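Local coordinates for protein DNA polymerase II large subunit (Pyrococcus horikoshii, PDB 7OEC) that probably excises itself as an intein from its host DNA polymerase II large subunit by protein splicing, joining the flanking protein segments, at residues A4-G7 with D8-I11; L99-N103 with G104-E108. The protein carries 2 engineered substitutions. All coordinates share one frame; numbering follows the deposited sequence.

Interaction 1 of 2, residues A4-G7 with D8-I11; sequences AFPG and DTRI. Engineered in segment 4-7: Ala4 (natural residue Cys).
Thr9 carries its OG1 anti to its own carbonyl carbon, beside the backbone N (chi1 -59°), and this rotation turns the hydroxyl back toward Pro6. OG1 donates to Pro6 O at 2.8 Å. The same carbonyl oxygen also receives Thr9 N, at 3.0 Å and with an N-H...O angle of 163°, the closing bond of a type I beta turn from Pro6 to Thr9. Neither donor lies in the carbonyl plane: the hydroxyl is modestly tilted from it, whereas the amide stands well above it. One backbone oxygen is therefore gripped twice by a single residue. OG1 also lies against the proline ring, 3.4 Å from Pro6 CD, and approaches Phe5 CB at 3.6 Å. A valine in place of Thr9 would probably leave Pro6 O with the amide as its one donor from this turn and remove the bond that fixes the side chain's rotation. At the second corner of the turn, after Gly7, Asp8 holds its CG between the backbone N and carbonyl carbon (chi1 66°), which brings OD1 within 3.6 Å of Pro6 CB. Beyond the turn, Arg10 NH1 bonds Asp8 O at 2.9 Å, with that oxygen in the guanidinium plane. The N of the engineered Ala4 hydrogen-bonds Thr93 OG1, and the Phe5 ring meets His96; the natural cysteine at Ala4 is consistent with an intein's first residue, and Thr93 and His96 with the block B TxxH motif, so the turn probably follows directly on the N-terminal splice site. Leu24 of helix 24-29 and Ile161 of strand 158-161 pack on both Phe5 and Thr9, where the chain passes from strand 5-6, paired with strand 147-153, into strand 10-15.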
ATOM      1  N   ALA A   4      -0.598  -3.967  -8.081  1.00 23.94           N
ATOM      2  CA  ALA A   4      -1.825  -3.506  -7.440  1.00 19.86           C
ATOM      3  C   ALA A   4      -2.009  -4.220  -6.101  1.00 18.00           C
ATOM      4  O   ALA A   4      -1.245  -5.112  -5.728  1.00 18.77           O
ATOM      5  CB  ALA A   4      -3.026  -3.762  -8.362  1.00 23.30           C
ATOM      6  N   PHE A   5      -3.040  -3.823  -5.381  1.00 18.23           N
ATOM      7  CA  PHE A   5      -3.476  -4.411  -4.138  1.00 18.06           C
ATOM      8  C   PHE A   5      -4.933  -4.856  -4.275  1.00 17.16           C
ATOM      9  O   PHE A   5      -5.703  -4.309  -5.078  1.00 18.69           O
ATOM     10  CB  PHE A   5      -3.487  -3.338  -3.047  1.00 18.66           C
ATOM     11  CG  PHE A   5      -2.184  -2.679  -2.749  1.00 18.13           C
ATOM     12  CD1 PHE A   5      -1.289  -3.267  -1.909  1.00 19.77           C
ATOM     13  CD2 PHE A   5      -1.900  -1.436  -3.224  1.00 22.83           C
ATOM     14  CE1 PHE A   5      -0.115  -2.650  -1.566  1.00 21.13           C
ATOM     15  CE2 PHE A   5      -0.762  -0.812  -2.851  1.00 24.06           C
ATOM     16  CZ  PHE A   5       0.135  -1.414  -2.018  1.00 21.87           C
ATOM     17  N   PRO A   6      -5.361  -5.786  -3.437  1.00 16.33           N
ATOM     18  CA  PRO A   6      -6.790  -6.080  -3.345  1.00 16.97           C
ATOM     19  C   PRO A   6      -7.562  -4.877  -2.815  1.00 17.53           C
ATOM     20  O   PRO A   6      -7.056  -4.083  -2.019  1.00 19.23           O
ATOM     21  CB  PRO A   6      -6.850  -7.254  -2.368  1.00 21.18           C
ATOM     22  CG  PRO A   6      -5.566  -7.324  -1.734  1.00 24.05           C
ATOM     23  CD  PRO A   6      -4.551  -6.588  -2.514  1.00 19.11           C
ATOM     24  N   GLY A   7      -8.809  -4.754  -3.265  1.00 18.95           N
ATOM     25  CA  GLY A   7      -9.628  -3.623  -2.886  1.00 18.99           C
ATOM     26  C   GLY A   7      -9.910  -3.512  -1.406  1.00 18.78           C
ATOM     27  O   GLY A   7     -10.212  -2.412  -0.945  1.00 20.03           O
ATOM     28  N   ASP A   8      -9.836  -4.612  -0.655  1.00 18.86           N
ATOM     29  CA  ASP A   8     -10.082  -4.535   0.781  1.00 20.56           C
ATOM     30  C   ASP A   8      -8.863  -4.081   1.579  1.00 19.61           C
ATOM     31  O   ASP A   8      -8.954  -3.941   2.796  1.00 21.82           O
ATOM     32  CB  ASP A   8     -10.652  -5.853   1.320  1.00 24.96           C
ATOM     33  CG  ASP A   8      -9.683  -7.027   1.243  1.00 32.60           C
ATOM     34  OD1 ASP A   8      -8.544  -6.843   0.794  1.00 32.58           O
ATOM     35  OD2 ASP A   8     -10.084  -8.163   1.651  1.00 39.52           O
ATOM     36  N   THR A   9      -7.755  -3.786   0.919  1.00 19.66           N
ATOM     37  CA  THR A   9      -6.601  -3.224   1.595  1.00 17.70           C
ATOM     38  C   THR A   9      -6.962  -1.858   2.140  1.00 18.25           C
ATOM     39  O   THR A   9      -7.575  -1.046   1.441  1.00 20.59           O
ATOM     40  CB  THR A   9      -5.479  -3.056   0.573  1.00 16.89           C
ATOM     41  OG1 THR A   9      -5.123  -4.302  -0.023  1.00 18.82           O
ATOM     42  CG2 THR A   9      -4.230  -2.470   1.192  1.00 18.89           C
ATOM     43  N   ARG A  10      -6.562  -1.594   3.378  1.00 17.89           N
ATOM     44  CA  ARG A  10      -6.832  -0.306   3.987  1.00 18.32           C
ATOM     45  C   ARG A  10      -5.628   0.593   3.792  1.00 18.05           C
ATOM     46  O   ARG A  10      -4.478   0.132   3.798  1.00 18.76           O
ATOM     47  CB  ARG A  10      -7.153  -0.439   5.473  1.00 20.87           C
ATOM     48  CG  ARG A  10      -8.559  -0.967   5.752  1.00 30.27           C
ATOM     49  CD  ARG A  10      -8.655  -2.456   5.563  1.00 42.54           C
ATOM     50  NE  ARG A  10      -7.804  -3.220   6.484  1.00 47.21           N
ATOM     51  CZ  ARG A  10      -7.262  -4.412   6.197  1.00 46.30           C
ATOM     52  NH1 ARG A  10      -7.465  -4.995   4.991  1.00 41.80           N
ATOM     53  NH2 ARG A  10      -6.485  -5.003   7.116  1.00 44.23           N
ATOM     54  N   ILE A  11      -5.895   1.878   3.608  1.00 18.71           N
ATOM     55  CA  ILE A  11      -4.839   2.856   3.444  1.00 18.86           C
ATOM     56  C   ILE A  11      -5.075   4.084   4.326  1.00 18.57           C
ATOM     57  O   ILE A  11      -6.217   4.535   4.500  1.00 19.19           O
ATOM     58  CB  ILE A  11      -4.696   3.244   1.964  1.00 20.43           C
ATOM     59  CG1 ILE A  11      -3.467   4.110   1.757  1.00 21.35           C
ATOM     60  CG2 ILE A  11      -5.953   3.822   1.486  1.00 24.17           C
ATOM     61  CD1 ILE A  11      -3.063   4.198   0.296  1.00 26.00           C
TER

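Interaction 2 of 2, residues L99-N103 with G104-E108; sequences LVYEN and GKFVE
Tyr101 presents the edge of its ring to the face of Phe106, with CD2 over the centre of that ring and 3.9 Å from Phe106 CZ. Planes inclined at 72° and centroids 5.0 Å apart define a T-shaped pair. The tyrosine's CG is anti to its backbone N (chi1 -162°), which lays the ring back along the turn, with Lys105 N over its face near the rim and OH 3.5 Å from Gly104 C. On the same face of the ribbon, Leu99 CB touches Phe106 CD1 at 3.9 Å.

The other side of the ribbon bears Val100, Val107, Glu102 and Lys105. Lys105, bent at its second and fourth torsions, curls back until NZ reaches Glu102 O at 2.9 Å. Lys105 N binds the same oxygen at 3.0 Å, and the two donors come from opposite faces of the carbonyl plane. Glu102 N returns a bond to Lys105 O, while Val100 and Val107 exchange a reciprocal pair.

Asn103 and Gly104 both have positive phi, the left-handed conformation required at the central positions of a type I' turn. With Glu102 and Lys105 closing it as a hydrogen-bonded pair, this is a 2:2 beta hairpin with a two-residue type I' loop.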
ATOM      1  N   LEU A  99       8.706  -3.003   0.412  1.00 16.50           N
ATOM      2  CA  LEU A  99       9.848  -2.464   1.138  1.00 16.61           C
ATOM      3  C   LEU A  99      10.149  -3.313   2.358  1.00 15.75           C
ATOM      4  O   LEU A  99       9.275  -3.539   3.196  1.00 17.56           O
ATOM      5  CB  LEU A  99       9.562  -1.048   1.605  1.00 18.08           C
ATOM      6  CG  LEU A  99       9.282  -0.099   0.460  1.00 21.61           C
ATOM      7  CD1 LEU A  99       9.060   1.264   1.005  1.00 22.92           C
ATOM      8  CD2 LEU A  99      10.409  -0.059  -0.557  1.00 26.64           C
ATOM      9  N   VAL A 100      11.378  -3.794   2.446  1.00 17.92           N
ATOM     10  CA  VAL A 100      11.860  -4.526   3.607  1.00 18.44           C
ATOM     11  C   VAL A 100      13.034  -3.755   4.181  1.00 18.41           C
ATOM     12  O   VAL A 100      13.723  -3.029   3.473  1.00 24.37           O
ATOM     13  CB  VAL A 100      12.237  -5.981   3.276  1.00 22.11           C
ATOM     14  CG1 VAL A 100      11.043  -6.774   2.797  1.00 24.63           C
ATOM     15  CG2 VAL A 100      13.250  -6.041   2.239  1.00 25.61           C
ATOM     16  N   TYR A 101      13.260  -3.886   5.466  1.00 18.84           N
ATOM     17  CA  TYR A 101      14.259  -3.057   6.119  1.00 19.33           C
ATOM     18  C   TYR A 101      15.471  -3.894   6.462  1.00 20.56           C
ATOM     19  O   TYR A 101      15.375  -4.871   7.197  1.00 22.85           O
ATOM     20  CB  TYR A 101      13.696  -2.465   7.385  1.00 21.39           C
ATOM     21  CG  TYR A 101      14.486  -1.285   7.874  1.00 25.89           C
ATOM     22  CD1 TYR A 101      15.311  -1.400   8.979  1.00 30.59           C
ATOM     23  CD2 TYR A 101      14.394  -0.041   7.240  1.00 26.22           C
ATOM     24  CE1 TYR A 101      16.030  -0.296   9.473  1.00 31.92           C
ATOM     25  CE2 TYR A 101      15.123   1.054   7.700  1.00 30.58           C
ATOM     26  CZ  TYR A 101      15.929   0.919   8.820  1.00 33.66           C
ATOM     27  OH  TYR A 101      16.623   2.021   9.273  1.00 39.90           O
ATOM     28  N   GLU A 102      16.603  -3.546   5.891  1.00 23.71           N
ATOM     29  CA  GLU A 102      17.782  -4.392   5.986  1.00 32.66           C
ATOM     30  C   GLU A 102      18.968  -3.481   6.214  1.00 33.88           C
ATOM     31  O   GLU A 102      19.193  -2.546   5.435  1.00 33.43           O
ATOM     32  CB  GLU A 102      17.980  -5.241   4.714  1.00 38.36           C
ATOM     33  CG  GLU A 102      16.836  -6.215   4.469  1.00 45.60           C
ATOM     34  CD  GLU A 102      17.083  -7.258   3.373  1.00 51.75           C
ATOM     35  OE1 GLU A 102      16.447  -8.363   3.492  1.00 52.95           O
ATOM     36  OE2 GLU A 102      17.882  -6.976   2.423  1.00 54.45           O
ATOM     37  N   ASN A 103      19.704  -3.743   7.288  1.00 37.32           N
ATOM     38  CA  ASN A 103      20.984  -3.075   7.524  1.00 42.10           C
ATOM     39  C   ASN A 103      20.826  -1.554   7.415  1.00 41.47           C
ATOM     40  O   ASN A 103      21.636  -0.843   6.794  1.00 46.09           O
ATOM     41  CB  ASN A 103      22.086  -3.619   6.592  1.00 49.74           C
ATOM     42  CG  ASN A 103      22.653  -5.017   7.046  1.00 57.70           C
ATOM     43  OD1 ASN A 103      22.051  -6.071   6.785  1.00 59.58           O
ATOM     44  ND2 ASN A 103      23.812  -5.006   7.724  1.00 61.05           N
ATOM     45  N   GLY A 104      19.733  -1.057   7.988  1.00 37.03           N
ATOM     46  CA  GLY A 104      19.545   0.371   8.091  1.00 34.88           C
ATOM     47  C   GLY A 104      19.018   1.072   6.857  1.00 35.86           C
ATOM     48  O   GLY A 104      19.144   2.288   6.769  1.00 39.88           O
ATOM     49  N   LYS A 105      18.415   0.362   5.904  1.00 31.88           N
ATOM     50  CA  LYS A 105      17.844   0.998   4.718  1.00 29.05           C
ATOM     51  C   LYS A 105      16.617   0.210   4.266  1.00 24.73           C
ATOM     52  O   LYS A 105      16.449  -0.957   4.631  1.00 26.48           O
ATOM     53  CB  LYS A 105      18.894   1.055   3.609  1.00 33.70           C
ATOM     54  CG  LYS A 105      19.525  -0.250   3.273  1.00 40.82           C
ATOM     55  CD  LYS A 105      21.040  -0.042   2.866  1.00 47.12           C
ATOM     56  CE  LYS A 105      21.765  -1.389   2.566  1.00 53.52           C
ATOM     57  NZ  LYS A 105      21.076  -2.612   3.199  1.00 56.28           N
ATOM     58  N   PHE A 106      15.742   0.859   3.479  1.00 23.72           N
ATOM     59  CA  PHE A 106      14.614   0.166   2.870  1.00 23.16           C
ATOM     60  C   PHE A 106      15.091  -0.409   1.554  1.00 24.74           C
ATOM     61  O   PHE A 106      15.606   0.319   0.712  1.00 31.24           O
ATOM     62  CB  PHE A 106      13.434   1.083   2.590  1.00 22.90           C
ATOM     63  CG  PHE A 106      12.697   1.472   3.840  1.00 22.88           C
ATOM     64  CD1 PHE A 106      11.669   0.664   4.338  1.00 25.90           C
ATOM     65  CD2 PHE A 106      13.018   2.629   4.517  1.00 27.06           C
ATOM     66  CE1 PHE A 106      10.966   1.003   5.461  1.00 25.66           C
ATOM     67  CE2 PHE A 106      12.327   2.976   5.655  1.00 30.89           C
ATOM     68  CZ  PHE A 106      11.312   2.154   6.147  1.00 26.46           C
ATOM     69  N   VAL A 107      15.004  -1.704   1.423  1.00 20.50           N
ATOM     70  CA  VAL A 107      15.271  -2.409   0.189  1.00 20.11           C
ATOM     71  C   VAL A 107      13.939  -2.644  -0.512  1.00 20.08           C
ATOM     72  O   VAL A 107      12.980  -3.139   0.100  1.00 20.55           O
ATOM     73  CB  VAL A 107      15.929  -3.757   0.512  1.00 20.31           C
ATOM     74  CG1 VAL A 107      16.135  -4.519  -0.742  1.00 22.98           C
ATOM     75  CG2 VAL A 107      17.230  -3.561   1.208  1.00 25.22           C
ATOM     76  N   GLU A 108      13.886  -2.317  -1.799  1.00 19.84           N
ATOM     77  CA  GLU A 108      12.686  -2.505  -2.603  1.00 19.56           C
ATOM     78  C   GLU A 108      12.837  -3.798  -3.394  1.00 21.51           C
ATOM     79  O   GLU A 108      13.686  -3.894  -4.286  1.00 24.46           O
ATOM     80  CB  GLU A 108      12.483  -1.303  -3.520  1.00 22.83           C
ATOM     81  CG  GLU A 108      11.212  -1.378  -4.354  1.00 28.39           C
ATOM     82  CD  GLU A 108      11.007  -0.168  -5.296  1.00 34.29           C
ATOM     83  OE1 GLU A 108      11.552   0.919  -5.030  1.00 40.81           O
ATOM     84  OE2 GLU A 108      10.329  -0.326  -6.332  1.00 39.88           O
TER

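In the fold
Along the chain, interaction 1 closes before interaction 2 opens, and their centres lie about 22 Å apart, with nearest atoms about 9 Å from each other. The turn at 4-11 is buried, its centre about 7 Å from the centre of the chain, and leads into strand 10-15 of the large antiparallel sheet. The 99-108 hairpin lies at the surface, its centre about 16 Å from that of the chain, tied to strand 119-123 by a Tyr101-Ile119 backbone bond and side-chain packing. One link between them is the stretch from Thr93 to His96, which contacts Ala4 and Phe5 just ahead of strand 97-102. This arrangement is consistent with the all-beta Hint (Hedgehog/intein) fold, with the probable N-terminal splice site inside and this hairpin at the surface.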